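Putative uncharacterized protein TTHA0978 (Thermus thermophilus, PDB 2Z07) probably hydrolyses mannosylglycerate, a solute made under osmotic stress in thermophiles, to mannose and glycerate, and glucosylglycerate with similar efficiency. Local coordinates at residues Y30-D35 and P70-H75; T102-V107 and N238-R243; Y332-V337 and N357-V362. All coordinates share one frame; numbering follows the deposited sequence.

Contact 1: residues Y30-D35 and P70-H75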
loop_
_atom_site.group_PDB
_atom_site.type_symbol
_atom_site.label_atom_id
_atom_site.label_comp_id
_atom_site.label_asym_id
_atom_site.label_seq_id
_atom_site.Cartn_x
_atom_site.Cartn_y
_atom_site.Cartn_z
ATOM N N TYR A 30 -7.165 13.208 10.507
ATOM C CA TYR A 30 -7.300 11.753 10.581
ATOM C C TYR A 30 -6.024 11.120 10.042
ATOM O O TYR A 30 -5.439 11.613 9.075
ATOM C CB TYR A 30 -8.477 11.248 9.742
ATOM C CG TYR A 30 -9.814 11.874 10.055
ATOM C CD1 TYR A 30 -10.183 12.175 11.369
ATOM C CD2 TYR A 30 -10.735 12.123 9.038
ATOM C CE1 TYR A 30 -11.439 12.704 11.658
ATOM C CE2 TYR A 30 -11.994 12.653 9.318
ATOM C CZ TYR A 30 -12.338 12.936 10.625
ATOM O OH TYR A 30 -13.584 13.436 10.899
ATOM N N GLN A 31 -5.600 10.024 10.661
ATOM C CA GLN A 31 -4.397 9.336 10.228
ATOM C C GLN A 31 -4.735 8.095 9.412
ATOM O O GLN A 31 -5.659 7.351 9.749
ATOM C CB GLN A 31 -3.547 8.951 11.439
ATOM C CG GLN A 31 -2.361 8.061 11.112
ATOM C CD GLN A 31 -1.419 7.897 12.288
ATOM O OE1 GLN A 31 -1.848 7.885 13.437
ATOM N NE2 GLN A 31 -0.129 7.757 12.004
ATOM N N TRP A 32 -3.982 7.886 8.335
ATOM C CA TRP A 32 -4.181 6.739 7.457
ATOM C C TRP A 32 -3.030 5.743 7.558
ATOM O O TRP A 32 -1.858 6.126 7.557
ATOM C CB TRP A 32 -4.322 7.201 6.008
ATOM C CG TRP A 32 -5.612 7.884 5.715
ATOM C CD1 TRP A 32 -6.099 9.021 6.303
ATOM C CD2 TRP A 32 -6.580 7.488 4.739
ATOM N NE1 TRP A 32 -7.314 9.358 5.745
ATOM C CE2 TRP A 32 -7.631 8.432 4.784
ATOM C CE3 TRP A 32 -6.660 6.424 3.827
ATOM C CZ2 TRP A 32 -8.754 8.344 3.952
ATOM C CZ3 TRP A 32 -7.776 6.336 3.000
ATOM C CH2 TRP A 32 -8.809 7.293 3.070
ATOM N N LEU A 33 -3.382 4.464 7.634
ATOM C CA LEU A 33 -2.417 3.376 7.751
ATOM C C LEU A 33 -1.396 3.333 6.615
ATOM O O LEU A 33 -0.194 3.459 6.847
ATOM C CB LEU A 33 -3.162 2.035 7.818
ATOM C CG LEU A 33 -2.378 0.732 7.615
ATOM C CD1 LEU A 33 -1.369 0.541 8.734
ATOM C CD2 LEU A 33 -3.348 -0.435 7.577
ATOM N N TRP A 34 -1.876 3.156 5.390
ATOM C CA TRP A 34 -0.980 3.066 4.243
ATOM C C TRP A 34 -0.143 4.338 4.079
ATOM O O TRP A 34 1.086 4.276 3.978
ATOM C CB TRP A 34 -1.793 2.779 2.973
ATOM C CG TRP A 34 -1.002 2.133 1.865
ATOM C CD1 TRP A 34 0.151 1.409 1.995
ATOM C CD2 TRP A 34 -1.342 2.097 0.469
ATOM N NE1 TRP A 34 0.549 0.922 0.769
ATOM C CE2 TRP A 34 -0.350 1.328 -0.184
ATOM C CE3 TRP A 34 -2.389 2.635 -0.291
ATOM C CZ2 TRP A 34 -0.375 1.085 -1.563
ATOM C CZ3 TRP A 34 -2.413 2.391 -1.665
ATOM C CH2 TRP A 34 -1.413 1.622 -2.283
ATOM N N ASP A 35 -0.812 5.485 4.070
ATOM C CA ASP A 35 -0.146 6.772 3.912
ATOM C C ASP A 35 0.930 7.046 4.961
ATOM O O ASP A 35 2.037 7.468 4.609
ATOM C CB ASP A 35 -1.175 7.908 3.933
ATOM C CG ASP A 35 -2.188 7.797 2.815
ATOM O OD1 ASP A 35 -2.983 6.833 2.828
ATOM O OD2 ASP A 35 -2.183 8.670 1.917
ATOM N N PRO A 70 -6.690 -0.388 11.392
ATOM C CA PRO A 70 -7.725 0.225 10.555
ATOM C C PRO A 70 -7.099 1.104 9.484
ATOM O O PRO A 70 -6.036 1.684 9.700
ATOM C CB PRO A 70 -8.545 1.022 11.562
ATOM C CG PRO A 70 -7.486 1.502 12.517
ATOM C CD PRO A 70 -6.639 0.259 12.719
ATOM N N HIS A 71 -7.746 1.220 8.332
ATOM C CA HIS A 71 -7.162 2.035 7.285
ATOM C C HIS A 71 -7.217 3.511 7.659
ATOM O O HIS A 71 -6.565 4.351 7.031
ATOM C CB HIS A 71 -7.843 1.751 5.935
ATOM C CG HIS A 71 -9.107 2.519 5.690
ATOM N ND1 HIS A 71 -10.229 2.390 6.479
ATOM C CD2 HIS A 71 -9.443 3.373 4.693
ATOM C CE1 HIS A 71 -11.203 3.128 5.977
ATOM N NE2 HIS A 71 -10.752 3.734 4.893
ATOM N N ILE A 72 -7.975 3.812 8.714
ATOM C CA ILE A 72 -8.117 5.177 9.204
ATOM C C ILE A 72 -8.309 5.240 10.715
ATOM O O ILE A 72 -9.066 4.457 11.297
ATOM C CB ILE A 72 -9.334 5.895 8.582
ATOM C CG1 ILE A 72 -9.195 5.976 7.062
ATOM C CG2 ILE A 72 -9.457 7.294 9.173
ATOM C CD1 ILE A 72 -10.428 6.542 6.378
ATOM N N VAL A 73 -7.605 6.179 11.336
ATOM C CA VAL A 73 -7.708 6.429 12.765
ATOM C C VAL A 73 -8.288 7.845 12.818
ATOM O O VAL A 73 -7.696 8.784 12.282
ATOM C CB VAL A 73 -6.319 6.407 13.455
ATOM C CG1 VAL A 73 -6.467 6.719 14.932
ATOM C CG2 VAL A 73 -5.663 5.041 13.271
ATOM N N PHE A 74 -9.453 7.998 13.435
ATOM C CA PHE A 74 -10.099 9.307 13.521
ATOM C C PHE A 74 -9.684 10.064 14.778
ATOM O O PHE A 74 -10.470 10.207 15.714
ATOM C CB PHE A 74 -11.621 9.138 13.491
ATOM C CG PHE A 74 -12.129 8.508 12.230
ATOM C CD1 PHE A 74 -12.067 9.195 11.020
ATOM C CD2 PHE A 74 -12.637 7.210 12.240
ATOM C CE1 PHE A 74 -12.497 8.601 9.837
ATOM C CE2 PHE A 74 -13.072 6.604 11.061
ATOM C CZ PHE A 74 -12.999 7.304 9.855
ATOM N N HIS A 75 -8.446 10.552 14.792
ATOM C CA HIS A 75 -7.937 11.286 15.945
ATOM C C HIS A 75 -8.760 12.530 16.252
ATOM O O HIS A 75 -9.013 12.839 17.418
ATOM C CB HIS A 75 -6.481 11.704 15.726
ATOM C CG HIS A 75 -5.520 10.558 15.668
ATOM N ND1 HIS A 75 -4.981 10.097 14.487
ATOM C CD2 HIS A 75 -4.987 9.793 16.650
ATOM C CE1 HIS A 75 -4.152 9.100 14.744
ATOM N NE2 HIS A 75 -4.138 8.895 16.049
HETATM O O HOH W 1 -4.719 3.661 5.174
#
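Phe74 turns the edge of its ring onto one face of Tyr30, with CD1 of Phe74 over the middle of the tyrosine ring, while at the tyrosine's edge lies the backbone N of His75. The pair is a T-shaped stack, its centroids 4.8 Å apart and its planes at 89°. One face of the Trp32 indole is covered by Ile72: CG1 of Ile72 sits 3.8 Å from the centroid of the Trp32 six-membered ring, a CH-pi contact. Lying anti to its carbonyl carbon, CG1 runs alongside the indole, and CD1 of Ile72 reaches CZ2 of Trp32 at 3.5 Å. His71 turns its edge toward the face of the same six-membered ring in a second T-shaped pair, planes at 79°, and Tyr30 O lies in plane at the indole's edge. Isoleucine's branches suit this cluster: CG1 also lies over the centre of a His71 face, and CG2 over the rim of a Phe74 face. On the sheet's other surface, His75 has Val73 CG1 over the rim of one face and Gln31 CB at its edge.

Between these two layers of side chains runs a short antiparallel ladder. Gln31 and Val73 form a hydrogen-bonded pair, Gln31 N to Val73 O at 2.9 Å and Val73 N to Gln31 O at 2.8 Å; Trp32 and Ile72 follow as a non-hydrogen-bonded pair. Next, Leu33 N donates a hydrogen bond to His71 O (3.2 Å), standing 60° out of the carbonyl plane. The same oxygen accepts from a water that itself accepts from Trp34 N.

Trp32, probably substrate-binding like Leu33, Trp34 and Asp35, is the N-cap of helix 33-43. Gln31, long enough for NE2 to bond both Ser36 OG and Glu54 O, packs with Leu33 on helix 48-62, and strand 72-74 lies between strands 31-32 and 97-98.

Contact 2: residues T102-V107 and N238-R243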
loop_
_atom_site.group_PDB
_atom_site.type_symbol
_atom_site.label_atom_id
_atom_site.label_comp_id
_atom_site.label_asym_id
_atom_site.label_seq_id
_atom_site.Cartn_x
_atom_site.Cartn_y
_atom_site.Cartn_z
ATOM N N THR A 102 -9.096 -2.622 6.760
ATOM C CA THR A 102 -7.661 -2.364 6.749
ATOM C C THR A 102 -7.202 -1.856 5.374
ATOM O O THR A 102 -8.032 -1.472 4.548
ATOM C CB THR A 102 -6.889 -3.658 7.156
ATOM O OG1 THR A 102 -5.526 -3.337 7.462
ATOM C CG2 THR A 102 -6.932 -4.698 6.031
ATOM N N GLN A 103 -5.889 -1.817 5.154
ATOM C CA GLN A 103 -5.302 -1.392 3.874
ATOM C C GLN A 103 -3.920 -2.042 3.720
ATOM O O GLN A 103 -3.429 -2.677 4.654
ATOM C CB GLN A 103 -5.209 0.143 3.771
ATOM C CG GLN A 103 -6.520 0.796 3.307
ATOM C CD GLN A 103 -6.336 2.078 2.488
ATOM O OE1 GLN A 103 -5.521 2.941 2.816
ATOM N NE2 GLN A 103 -7.121 2.208 1.424
ATOM N N PRO A 104 -3.279 -1.902 2.543
ATOM C CA PRO A 104 -1.959 -2.501 2.302
ATOM C C PRO A 104 -0.996 -2.412 3.486
ATOM O O PRO A 104 -0.673 -1.319 3.957
ATOM C CB PRO A 104 -1.462 -1.750 1.075
ATOM C CG PRO A 104 -2.746 -1.522 0.309
ATOM C CD PRO A 104 -3.682 -1.058 1.399
ATOM N N PRO A 105 -0.527 -3.573 3.980
ATOM C CA PRO A 105 0.397 -3.679 5.115
ATOM C C PRO A 105 1.873 -3.477 4.762
ATOM O O PRO A 105 2.689 -4.385 4.914
ATOM C CB PRO A 105 0.114 -5.078 5.641
ATOM C CG PRO A 105 -0.089 -5.847 4.367
ATOM C CD PRO A 105 -0.964 -4.910 3.537
ATOM N N VAL A 106 2.217 -2.275 4.310
ATOM C CA VAL A 106 3.594 -1.974 3.942
ATOM C C VAL A 106 4.404 -1.601 5.182
ATOM O O VAL A 106 5.629 -1.571 5.147
ATOM C CB VAL A 106 3.643 -0.791 2.939
ATOM C CG1 VAL A 106 3.309 0.510 3.652
ATOM C CG2 VAL A 106 5.014 -0.710 2.275
ATOM N N VAL A 107 3.708 -1.346 6.285
ATOM C CA VAL A 107 4.350 -0.917 7.523
ATOM C C VAL A 107 5.576 -1.700 8.031
ATOM O O VAL A 107 6.552 -1.091 8.484
ATOM C CB VAL A 107 3.298 -0.789 8.659
ATOM C CG1 VAL A 107 2.725 -2.145 9.008
ATOM C CG2 VAL A 107 3.928 -0.126 9.876
ATOM N N ASN A 238 -1.507 -8.549 -1.435
ATOM C CA ASN A 238 -0.717 -9.729 -1.098
ATOM C C ASN A 238 0.782 -9.607 -1.363
ATOM O O ASN A 238 1.593 -10.154 -0.614
ATOM C CB ASN A 238 -1.291 -10.949 -1.828
ATOM C CG ASN A 238 -2.537 -11.503 -1.138
ATOM O OD1 ASN A 238 -2.438 -12.151 -0.096
ATOM N ND2 ASN A 238 -3.711 -11.224 -1.706
ATOM N N ALA A 239 1.153 -8.904 -2.430
ATOM C CA ALA A 239 2.567 -8.720 -2.761
ATOM C C ALA A 239 3.213 -7.833 -1.698
ATOM O O ALA A 239 4.341 -8.072 -1.261
ATOM C CB ALA A 239 2.708 -8.067 -4.154
ATOM N N ILE A 240 2.489 -6.798 -1.289
ATOM C CA ILE A 240 2.990 -5.878 -0.275
ATOM C C ILE A 240 3.112 -6.639 1.045
ATOM O O ILE A 240 4.073 -6.458 1.792
ATOM C CB ILE A 240 2.040 -4.664 -0.143
ATOM C CG1 ILE A 240 2.176 -3.783 -1.396
ATOM C CG2 ILE A 240 2.353 -3.864 1.130
ATOM C CD1 ILE A 240 1.150 -2.665 -1.493
ATOM N N LEU A 241 2.147 -7.517 1.308
ATOM C CA LEU A 241 2.152 -8.320 2.527
ATOM C C LEU A 241 3.296 -9.344 2.523
ATOM O O LEU A 241 3.949 -9.553 3.545
ATOM C CB LEU A 241 0.804 -9.037 2.691
ATOM C CG LEU A 241 0.696 -10.004 3.882
ATOM C CD1 LEU A 241 1.162 -9.308 5.157
ATOM C CD2 LEU A 241 -0.747 -10.490 4.017
ATOM N N GLN A 242 3.547 -9.983 1.384
ATOM C CA GLN A 242 4.636 -10.960 1.319
ATOM C C GLN A 242 5.984 -10.265 1.532
ATOM O O GLN A 242 6.889 -10.823 2.167
ATOM C CB GLN A 242 4.621 -11.696 -0.023
ATOM C CG GLN A 242 5.767 -12.695 -0.232
ATOM C CD GLN A 242 5.708 -13.917 0.690
ATOM O OE1 GLN A 242 6.441 -14.890 0.488
ATOM N NE2 GLN A 242 4.848 -13.867 1.704
ATOM N N ARG A 243 6.124 -9.050 1.009
ATOM C CA ARG A 243 7.369 -8.294 1.187
ATOM C C ARG A 243 7.508 -7.930 2.665
ATOM O O ARG A 243 8.596 -7.999 3.240
ATOM C CB ARG A 243 7.360 -7.021 0.331
ATOM C CG ARG A 243 8.508 -6.041 0.628
ATOM C CD ARG A 243 9.880 -6.708 0.581
ATOM N NE ARG A 243 10.950 -5.730 0.788
ATOM C CZ ARG A 243 11.466 -4.958 -0.171
ATOM N NH1 ARG A 243 11.026 -5.052 -1.426
ATOM N NH2 ARG A 243 12.394 -4.057 0.132
#
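Pro104, Pro105 and Val106 pack against Ile240 and Leu241 in a loop-on-helix contact of apolar side chains close to the centre of the chain. The fold is the (alpha/alpha)6 barrel of the six-hairpin glycosidases, and here the loop leading into helix 107-117 lies across a turn of helix 235-254. No hydrogen bond joins the two segments, and prolines suit such a surface because they offer the helix hydrocarbon and no N-H.

Pro105 is the centre of an inverse gamma turn, closed by a weak bond from Val106 N to Pro104 O at 3.1 Å. The tight bend brings three successive residues to one isoleucine. CD1 of Ile240 touches CB of Pro104 at 3.8 Å, while its other branch, CG2, lies against the Pro105-Val106 peptide, 3.6 Å from Val106 N, and meets CB of Val106 at 3.8 Å; a beta-branched residue can thus serve both ends of the turn. Neighbouring Gln103, expected to bind substrate, gives NE2 to Trp160 O.

Leu241, with CG anti to its own amide nitrogen (chi1 176°), crosses the Pro105 ring at about a right angle: Pro105 CG lies 3.7 Å from Leu241 CB and 3.8 Å from Leu241 CD1.

Contact 3: residues Y332-V337 and N357-V362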
loop_
_atom_site.group_PDB
_atom_site.type_symbol
_atom_site.label_atom_id
_atom_site.label_comp_id
_atom_site.label_asym_id
_atom_site.label_seq_id
_atom_site.Cartn_x
_atom_site.Cartn_y
_atom_site.Cartn_z
ATOM N N TYR A 332 4.501 9.372 -19.432
ATOM C CA TYR A 332 5.077 9.108 -18.123
ATOM C C TYR A 332 4.791 7.678 -17.723
ATOM O O TYR A 332 3.652 7.201 -17.798
ATOM C CB TYR A 332 4.534 10.094 -17.094
ATOM C CG TYR A 332 4.847 11.524 -17.465
ATOM C CD1 TYR A 332 3.969 12.266 -18.260
ATOM C CD2 TYR A 332 6.038 12.126 -17.058
ATOM C CE1 TYR A 332 4.267 13.570 -18.636
ATOM C CE2 TYR A 332 6.349 13.431 -17.430
ATOM C CZ TYR A 332 5.458 14.149 -18.219
ATOM O OH TYR A 332 5.747 15.445 -18.583
ATOM N N LEU A 333 5.844 7.003 -17.288
ATOM C CA LEU A 333 5.752 5.605 -16.940
ATOM C C LEU A 333 4.981 5.165 -15.718
ATOM O O LEU A 333 4.995 5.779 -14.642
ATOM C CB LEU A 333 7.145 4.979 -16.901
ATOM C CG LEU A 333 7.119 3.504 -17.300
ATOM C CD1 LEU A 333 6.375 3.345 -18.616
ATOM C CD2 LEU A 333 8.540 2.972 -17.413
ATOM N N LEU A 334 4.317 4.045 -15.967
ATOM C CA LEU A 334 3.467 3.292 -15.075
ATOM C C LEU A 334 2.087 3.812 -14.751
ATOM O O LEU A 334 1.802 4.238 -13.629
ATOM C CB LEU A 334 4.196 2.896 -13.792
ATOM C CG LEU A 334 3.733 1.450 -13.543
ATOM C CD1 LEU A 334 3.955 0.647 -14.828
ATOM C CD2 LEU A 334 4.473 0.810 -12.376
ATOM N N PRO A 335 1.204 3.790 -15.759
ATOM C CA PRO A 335 -0.177 4.236 -15.593
ATOM C C PRO A 335 -0.733 3.148 -14.672
ATOM O O PRO A 335 -0.203 2.034 -14.658
ATOM C CB PRO A 335 -0.750 4.125 -17.003
ATOM C CG PRO A 335 0.455 4.342 -17.879
ATOM C CD PRO A 335 1.505 3.523 -17.176
ATOM N N SER A 336 -1.774 3.455 -13.908
ATOM C CA SER A 336 -2.350 2.469 -12.999
ATOM C C SER A 336 -3.108 1.355 -13.730
ATOM O O SER A 336 -3.554 0.386 -13.114
ATOM C CB SER A 336 -3.258 3.166 -11.983
ATOM O OG SER A 336 -4.045 4.166 -12.601
ATOM N N VAL A 337 -3.251 1.498 -15.046
ATOM C CA VAL A 337 -3.921 0.493 -15.861
ATOM C C VAL A 337 -3.342 0.527 -17.272
ATOM O O VAL A 337 -2.945 1.583 -17.761
ATOM C CB VAL A 337 -5.452 0.731 -15.936
ATOM C CG1 VAL A 337 -5.745 2.038 -16.640
ATOM C CG2 VAL A 337 -6.121 -0.414 -16.674
ATOM N N ASN A 357 3.745 6.428 -5.188
ATOM C CA ASN A 357 4.074 5.297 -4.327
ATOM C C ASN A 357 4.183 3.993 -5.119
ATOM O O ASN A 357 4.994 3.130 -4.781
ATOM C CB ASN A 357 3.066 5.156 -3.169
ATOM C CG ASN A 357 1.665 4.771 -3.626
ATOM O OD1 ASN A 357 0.944 4.075 -2.902
ATOM N ND2 ASN A 357 1.263 5.233 -4.803
ATOM N N VAL A 358 3.388 3.852 -6.177
ATOM C CA VAL A 358 3.451 2.644 -6.997
ATOM C C VAL A 358 4.708 2.684 -7.867
ATOM O O VAL A 358 5.382 1.670 -8.027
ATOM C CB VAL A 358 2.210 2.488 -7.902
ATOM C CG1 VAL A 358 2.367 1.259 -8.784
ATOM C CG2 VAL A 358 0.958 2.352 -7.044
ATOM N N ASN A 359 5.023 3.851 -8.433
ATOM C CA ASN A 359 6.237 3.987 -9.246
ATOM C C ASN A 359 7.436 3.559 -8.402
ATOM O O ASN A 359 8.327 2.859 -8.878
ATOM C CB ASN A 359 6.461 5.439 -9.691
ATOM C CG ASN A 359 5.917 5.724 -11.079
ATOM O OD1 ASN A 359 6.568 6.401 -11.884
ATOM N ND2 ASN A 359 4.719 5.227 -11.365
ATOM N N TRP A 360 7.442 3.998 -7.149
ATOM C CA TRP A 360 8.520 3.684 -6.213
ATOM C C TRP A 360 8.658 2.180 -5.951
ATOM O O TRP A 360 9.718 1.604 -6.197
ATOM C CB TRP A 360 8.299 4.427 -4.887
ATOM C CG TRP A 360 9.363 4.151 -3.865
ATOM C CD1 TRP A 360 10.679 4.512 -3.930
ATOM C CD2 TRP A 360 9.215 3.388 -2.661
ATOM N NE1 TRP A 360 11.363 4.016 -2.845
ATOM C CE2 TRP A 360 10.490 3.320 -2.050
ATOM C CE3 TRP A 360 8.131 2.750 -2.041
ATOM C CZ2 TRP A 360 10.711 2.636 -0.848
ATOM C CZ3 TRP A 360 8.350 2.069 -0.846
ATOM C CH2 TRP A 360 9.633 2.017 -0.263
HETATM N N MSE A 361 7.590 1.545 -5.461
HETATM C CA MSE A 361 7.619 0.104 -5.167
HETATM C C MSE A 361 8.013 -0.736 -6.390
HETATM O O MSE A 361 8.830 -1.652 -6.287
HETATM C CB MSE A 361 6.252 -0.378 -4.624
HETATM C CG MSE A 361 5.889 0.120 -3.204
HETATM SE SE MSE A 361 4.342 -0.588 -2.490
HETATM C CE MSE A 361 3.086 0.256 -3.483
ATOM N N VAL A 362 7.437 -0.423 -7.546
ATOM C CA VAL A 362 7.743 -1.163 -8.767
ATOM C C VAL A 362 9.191 -0.963 -9.221
ATOM O O VAL A 362 9.842 -1.907 -9.678
ATOM C CB VAL A 362 6.776 -0.772 -9.914
ATOM C CG1 VAL A 362 7.216 -1.422 -11.216
ATOM C CG2 VAL A 362 5.356 -1.215 -9.569
#
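The carbonyl oxygen of Leu333 lies beside the carboxamide end of Asn359, with Leu333 O 3.7 Å from Asn359 CG. Asparagine suits this place: it is short enough to stay close to the helix, yet it brings its carboxamide next to both Leu333 O and Leu334 CB. The backbone N of Leu333 is bonded to Asp381 OD2.

Leu334 makes the apolar half of the contact. Its backbone takes positive phi and psi (75° and 69°), a conformation uncommon for a residue with a side chain, and its CB points toward helix 356-368. There Leu334 and Val362 meet tip to tip, Leu334 CD2 lying 3.6 Å from Val362 CG2. Val358 CG1 touches the same methyl more loosely, at 4.2 Å from Leu334 CD2. The two valines are one helical turn apart, linked by the bond from Val362 N to Val358 O at 3.0 Å, and so offer neighbouring methyls on one side of the helix. Past Pro335 the loop is tied down again, Ser336 OG bonding both Gly352 N and Pro353 O.

Val358 also packs on Trp350, which probably binds substrate, so the contact adjoins that part of the site. Between the two segments apolar leucine-valine packing carries the clear contacts, whereas the loop's clear polar bonds, from Leu333 N and Ser336 OG, run to other parts of the chain.

Overall arrangement
The three contacts follow one another along the chain, contact 1 closing before contact 2 opens and contact 2 before contact 3, yet side chains of each touch those of the others within one helical barrel. Contact 2 lies nearest the chain's centre. Contacts 1 and 2 have centres about 15 Å apart, contacts 2 and 3 about 17 Å, and contacts 1 and 3, on opposite sides of the chain's centre, about 23 Å. Trp34 of helix 33-43 reaches both other contacts, meeting Pro104, Asn357 and Met361 (a selenomethionine). Ile240 of helix 235-254 touches Met361 of helix 356-368. Distant parts of the sequence thereby converge around the substrate site, to which contacts 1 and 2 probably supply binding residues.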